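Local structure of BluB-like flavoprotein (Clostridium difficile 630, 3EO8) at residues A[25-30]-A[50-55]; A[105-110]-A[175-180]. The protein binds flavin mononucleotide and probably acts as an oxidoreductase of the nitroreductase family. All blocks are in the same frame, centred on the assembly; numbering follows the deposited sequence. Where two conformers were deposited one is given.

Contact 1 (25-30 with 50-55) and contact 2 (105-110 with 175-180) follow one another in series along the chain, their centres 15 Å apart, and both reach the same antiparallel sheet through its neighbouring strands 47-51 and 102-108. They lie on opposite faces of it: helix 24-35 packs on one side in contact 1, and helix 170-181 on the other in contact 2. Ile51 joins them, its CD1 lying 3.8 Å from Leu105 CD1 and 4.2 Å from Leu177 CD1. The two contacts thus pack helices on the two faces of the sheet in the nitroreductase fold, whose dimer binds FMN.

Contact 1 of 2, residues A[25-30]-A[50-55]; sequences EDILKM and VIKRRD
Ile27 meets Val50 and Lys52 through methyl and methylene groups alone, so within this pair of segments no ring, amide or guanidinium presents a face or an edge. An aromatic residue joins them from the other chain: the side chain of Phe217 of the second subunit packs against both Ile27 and Val50. The branches of Ile27 and Val50 cross at a slant: Ile27 CG2 lies 3.9 Å from Val50 CG2, and Ile27 CD1 is 4.0 Å from Val50 CG1. The isoleucine can use both ends because CG2 stands anti to the backbone N while CG1, beside that N (chi1 -65°), continues into an extended arm, with chi2 164°, that carries CD1 forward. That same CD1 meets the lysine tip to tip, 3.9 Å from Lys52 CE. In the fold, this is helix 24-35 lying against one face of the central sheet at strand 47-51. The strand is outermost within its own chain, but Val50 pairs in parallel with a strand of the second subunit, so the sheet runs on across the interface, as in other nitroreductase-family dimers, where the C-terminal segment of one subunit commonly extends the sheet of the other. Lys52 keeps its chain extended beyond CG, which brings CE to the end of Ile27, while NZ bonds to Val22 O and forms a salt bridge with Asp24 at the start of the helix.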
loop_
_atom_site.group_PDB
_atom_site.type_symbol
_atom_site.label_atom_id
_atom_site.label_comp_id
_atom_site.label_asym_id
_atom_site.label_seq_id
_atom_site.Cartn_x
_atom_site.Cartn_y
_atom_site.Cartn_z
ATOM N N GLU A 25 -3.971 20.380 15.014
ATOM C CA GLU A 25 -3.923 19.371 16.068
ATOM C C GLU A 25 -4.554 18.054 15.608
ATOM O O GLU A 25 -4.038 16.984 15.916
ATOM C CB GLU A 25 -4.606 19.873 17.358
ATOM N N ASP A 26 -5.665 18.118 14.872
ATOM C CA ASP A 26 -6.323 16.906 14.418
ATOM C C ASP A 26 -5.515 16.263 13.287
ATOM O O ASP A 26 -5.375 15.050 13.213
ATOM C CB ASP A 26 -7.748 17.198 13.924
ATOM C CG ASP A 26 -8.747 17.424 15.057
ATOM O OD1 ASP A 26 -8.458 17.073 16.197
ATOM O OD2 ASP A 26 -9.847 17.921 14.776
ATOM N N ILE A 27 -4.944 17.089 12.433
ATOM C CA ILE A 27 -4.138 16.577 11.320
ATOM C C ILE A 27 -2.896 15.883 11.880
ATOM O O ILE A 27 -2.445 14.846 11.379
ATOM C CB ILE A 27 -3.709 17.685 10.349
ATOM C CG1 ILE A 27 -4.934 18.302 9.650
ATOM C CG2 ILE A 27 -2.769 17.101 9.282
ATOM C CD1 ILE A 27 -4.649 19.634 8.967
ATOM N N LEU A 28 -2.336 16.459 12.936
ATOM C CA LEU A 28 -1.209 15.828 13.607
ATOM C C LEU A 28 -1.572 14.436 14.147
ATOM O O LEU A 28 -0.768 13.493 14.025
ATOM C CB LEU A 28 -0.644 16.734 14.719
ATOM C CG LEU A 28 0.737 16.350 15.229
ATOM C CD1 LEU A 28 1.733 16.455 14.050
ATOM C CD2 LEU A 28 1.174 17.200 16.450
ATOM N N LYS A 29 -2.768 14.292 14.730
ATOM C CA LYS A 29 -3.231 12.981 15.189
ATOM C C LYS A 29 -3.304 11.995 14.024
ATOM O O LYS A 29 -2.940 10.834 14.183
ATOM C CB LYS A 29 -4.609 13.078 15.877
ATOM C CG LYS A 29 -4.576 13.750 17.226
ATOM C CD LYS A 29 -6.004 13.976 17.749
ATOM C CE LYS A 29 -6.045 14.855 19.000
HETATM N N MSE A 30 -3.773 12.446 12.855
HETATM C CA MSE A 30 -3.822 11.575 11.661
HETATM C C MSE A 30 -2.445 11.098 11.245
HETATM O O MSE A 30 -2.247 9.931 10.862
HETATM C CB MSE A 30 -4.504 12.288 10.490
HETATM C CG MSE A 30 -5.914 12.759 10.773
HETATM SE SE MSE A 30 -6.579 13.986 9.411
HETATM C CE MSE A 30 -7.807 14.962 10.618
ATOM N N VAL A 50 1.684 19.197 4.775
ATOM C CA VAL A 50 0.326 19.669 4.957
ATOM C C VAL A 50 0.145 21.106 4.466
ATOM O O VAL A 50 0.810 22.031 4.954
ATOM C CB VAL A 50 -0.028 19.619 6.442
ATOM C CG1 VAL A 50 -1.459 20.109 6.643
ATOM C CG2 VAL A 50 0.113 18.194 6.961
ATOM N N ILE A 51 -0.752 21.303 3.503
ATOM C CA ILE A 51 -0.937 22.602 2.892
ATOM C C ILE A 51 -2.342 23.104 3.076
ATOM O O ILE A 51 -3.296 22.412 2.752
ATOM C CB ILE A 51 -0.641 22.542 1.373
ATOM C CG1 ILE A 51 0.791 22.132 1.134
ATOM C CG2 ILE A 51 -0.879 23.905 0.705
ATOM C CD1 ILE A 51 1.041 21.619 -0.277
ATOM N N LYS A 52 -2.453 24.332 3.595
ATOM C CA LYS A 52 -3.703 25.073 3.632
ATOM C C LYS A 52 -3.630 26.358 2.797
ATOM O O LYS A 52 -4.658 27.022 2.591
ATOM C CB LYS A 52 -4.080 25.403 5.086
ATOM C CG LYS A 52 -4.565 24.207 5.905
ATOM C CD LYS A 52 -4.769 24.593 7.372
ATOM C CE LYS A 52 -5.133 23.421 8.253
ATOM N NZ LYS A 52 -5.415 23.927 9.628
ATOM N N ARG A 53 -2.443 26.683 2.296
ATOM C CA ARG A 53 -2.255 27.943 1.573
ATOM C C ARG A 53 -2.916 27.846 0.200
ATOM O O ARG A 53 -2.514 27.063 -0.641
ATOM C CB ARG A 53 -0.759 28.275 1.448
ATOM C CG ARG A 53 -0.484 29.727 1.107
ATOM C CD ARG A 53 0.927 29.934 0.562
ATOM N NE ARG A 53 1.964 29.679 1.555
ATOM C CZ ARG A 53 3.217 29.318 1.282
ATOM N NH1 ARG A 53 3.619 29.109 0.033
ATOM N NH2 ARG A 53 4.069 29.133 2.271
ATOM N N ARG A 54 -3.956 28.657 -0.021
ATOM C CA ARG A 54 -4.771 28.532 -1.250
ATOM C C ARG A 54 -3.944 28.735 -2.495
ATOM O O ARG A 54 -4.106 27.998 -3.469
ATOM C CB ARG A 54 -5.936 29.517 -1.331
ATOM C CG ARG A 54 -7.014 29.384 -0.295
ATOM C CD ARG A 54 -7.668 28.004 -0.279
ATOM N NE ARG A 54 -7.974 27.421 -1.578
ATOM C CZ ARG A 54 -8.588 26.240 -1.720
ATOM N NH1 ARG A 54 -8.984 25.552 -0.644
ATOM N NH2 ARG A 54 -8.798 25.737 -2.944
ATOM N N ASP A 55 -3.048 29.718 -2.480
ATOM C CA ASP A 55 -2.347 30.026 -3.713
ATOM C C ASP A 55 -1.418 28.901 -4.120
ATOM O O ASP A 55 -1.164 28.732 -5.301
ATOM C CB ASP A 55 -1.585 31.342 -3.639
ATOM C CG ASP A 55 -0.315 31.214 -2.864
ATOM O OD1 ASP A 55 -0.409 31.184 -1.621
ATOM O OD2 ASP A 55 0.764 31.102 -3.509
#

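Contact 2 of 2, residues A[105-110]-A[175-180]; sequences LVFTKV and AVLEAE
Leu177 touches both Leu105 and Phe107 with one methyl group, CD2, and the contact is wholly apolar. The aliphatic part is a tip-to-tip meeting of the two leucines, with Leu105 CD1 3.8 Å from Leu177 CD2. Leu177 projects from its helix with CG anti to the backbone N (chi1 180°), which sends the branch out toward the strand.

The aromatic part involves the same methyl: Leu177 CD2 sits 3.7 Å from Phe107 CE1 and equally close to CZ, approaching the ring obliquely. One methyl thus bears on two adjacent ring carbons as well as on a leucine. The Phe107 ring also meets Phe183, their planes turned by about 50°, and Leu177 packs on Phe183 too, so the three form a small hydrophobic cluster.

Backbone bonds tie the strand into the sheet, Leu105 to Val49 and Phe107 to His47, whereas across this contact the helix meets the strand through side chains. Leu105 and Phe107, alternate residues of strand 102-108, face the same side; Val106 between them turns to helix 137-155. A helix seated in this way on a face of a central antiparallel sheet is typical of the alpha+beta fold of the nitroreductase family.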
loop_
_atom_site.group_PDB
_atom_site.type_symbol
_atom_site.label_atom_id
_atom_site.label_comp_id
_atom_site.label_asym_id
_atom_site.label_seq_id
_atom_site.Cartn_x
_atom_site.Cartn_y
_atom_site.Cartn_z
ATOM N N LEU A 105 0.401 16.441 0.688
ATOM C CA LEU A 105 1.235 15.766 -0.264
ATOM C C LEU A 105 1.972 14.719 0.509
ATOM O O LEU A 105 2.659 15.038 1.505
ATOM C CB LEU A 105 2.233 16.719 -0.917
ATOM C CG LEU A 105 1.645 17.949 -1.597
ATOM C CD1 LEU A 105 2.787 18.771 -2.146
ATOM C CD2 LEU A 105 0.669 17.583 -2.655
ATOM N N VAL A 106 1.818 13.475 0.081
ATOM C CA VAL A 106 2.452 12.375 0.763
ATOM C C VAL A 106 3.660 11.985 -0.052
ATOM O O VAL A 106 3.534 11.413 -1.158
ATOM C CB VAL A 106 1.523 11.175 0.958
ATOM C CG1 VAL A 106 2.178 10.257 1.907
ATOM C CG2 VAL A 106 0.157 11.637 1.547
ATOM N N PHE A 107 4.829 12.334 0.486
ATOM C CA PHE A 107 6.110 11.974 -0.122
ATOM C C PHE A 107 6.534 10.597 0.369
ATOM O O PHE A 107 6.160 10.165 1.446
ATOM C CB PHE A 107 7.205 12.998 0.209
ATOM C CG PHE A 107 7.166 14.225 -0.661
ATOM C CD1 PHE A 107 6.183 15.190 -0.484
ATOM C CD2 PHE A 107 8.086 14.398 -1.677
ATOM C CE1 PHE A 107 6.146 16.333 -1.289
ATOM C CE2 PHE A 107 8.046 15.503 -2.506
ATOM C CZ PHE A 107 7.078 16.490 -2.314
ATOM N N THR A 108 7.329 9.918 -0.439
ATOM C CA THR A 108 7.762 8.568 -0.137
ATOM C C THR A 108 9.151 8.386 -0.780
ATOM O O THR A 108 9.674 9.297 -1.417
ATOM C CB THR A 108 6.723 7.527 -0.634
ATOM O OG1 THR A 108 7.055 6.223 -0.137
ATOM C CG2 THR A 108 6.633 7.505 -2.182
ATOM N N LYS A 109 9.775 7.254 -0.530
ATOM C CA LYS A 109 11.037 6.906 -1.121
ATOM C C LYS A 109 11.088 5.406 -1.443
ATOM O O LYS A 109 10.293 4.607 -0.911
ATOM C CB LYS A 109 12.188 7.320 -0.207
ATOM C CG LYS A 109 12.263 6.585 1.132
ATOM C CD LYS A 109 13.542 6.914 1.902
ATOM C CE LYS A 109 13.439 6.325 3.324
ATOM N NZ LYS A 109 14.725 6.236 4.082
ATOM N N VAL A 110 12.002 5.028 -2.333
ATOM C CA VAL A 110 12.093 3.641 -2.770
ATOM C C VAL A 110 12.557 2.755 -1.626
ATOM O O VAL A 110 13.410 3.149 -0.835
ATOM C CB VAL A 110 13.062 3.477 -3.983
ATOM C CG1 VAL A 110 13.321 2.003 -4.259
ATOM C CG2 VAL A 110 12.507 4.149 -5.204
ATOM N N ALA A 175 8.574 20.619 -7.929
ATOM C CA ALA A 175 9.261 21.868 -8.263
ATOM C C ALA A 175 8.513 23.099 -7.756
ATOM O O ALA A 175 9.121 24.026 -7.232
ATOM C CB ALA A 175 9.449 21.958 -9.765
ATOM N N VAL A 176 7.195 23.127 -7.936
ATOM C CA VAL A 176 6.372 24.212 -7.378
ATOM C C VAL A 176 6.481 24.272 -5.863
ATOM O O VAL A 176 6.683 25.347 -5.295
ATOM C CB VAL A 176 4.877 24.054 -7.746
ATOM C CG1 VAL A 176 4.012 25.064 -6.967
ATOM C CG2 VAL A 176 4.712 24.189 -9.254
ATOM N N LEU A 177 6.333 23.131 -5.199
ATOM C CA LEU A 177 6.401 23.107 -3.740
ATOM C C LEU A 177 7.724 23.669 -3.264
ATOM O O LEU A 177 7.767 24.481 -2.332
ATOM C CB LEU A 177 6.253 21.669 -3.230
ATOM C CG LEU A 177 6.313 21.483 -1.730
ATOM C CD1 LEU A 177 5.140 22.224 -1.048
ATOM C CD2 LEU A 177 6.302 19.991 -1.396
ATOM N N GLU A 178 8.798 23.213 -3.898
ATOM C CA GLU A 178 10.162 23.648 -3.535
ATOM C C GLU A 178 10.338 25.157 -3.753
ATOM O O GLU A 178 10.821 25.865 -2.875
ATOM C CB GLU A 178 11.180 22.885 -4.366
ATOM C CG GLU A 178 12.626 23.139 -4.027
ATOM C CD GLU A 178 13.543 22.214 -4.812
ATOM O OE1 GLU A 178 13.452 20.954 -4.637
ATOM O OE2 GLU A 178 14.327 22.733 -5.622
ATOM N N ALA A 179 9.897 25.632 -4.913
ATOM C CA ALA A 179 10.055 27.035 -5.275
ATOM C C ALA A 179 9.283 27.981 -4.339
ATOM O O ALA A 179 9.733 29.112 -4.090
ATOM C CB ALA A 179 9.652 27.256 -6.713
ATOM N N GLU A 180 8.140 27.517 -3.838
ATOM C CA GLU A 180 7.211 28.344 -3.073
ATOM C C GLU A 180 7.330 28.232 -1.542
ATOM O O GLU A 180 6.770 29.066 -0.824
ATOM C CB GLU A 180 5.765 27.987 -3.449
ATOM C CG GLU A 180 5.387 28.254 -4.874
ATOM C CD GLU A 180 5.394 29.730 -5.242
ATOM O OE1 GLU A 180 5.042 30.591 -4.413
ATOM O OE2 GLU A 180 5.748 30.014 -6.396
#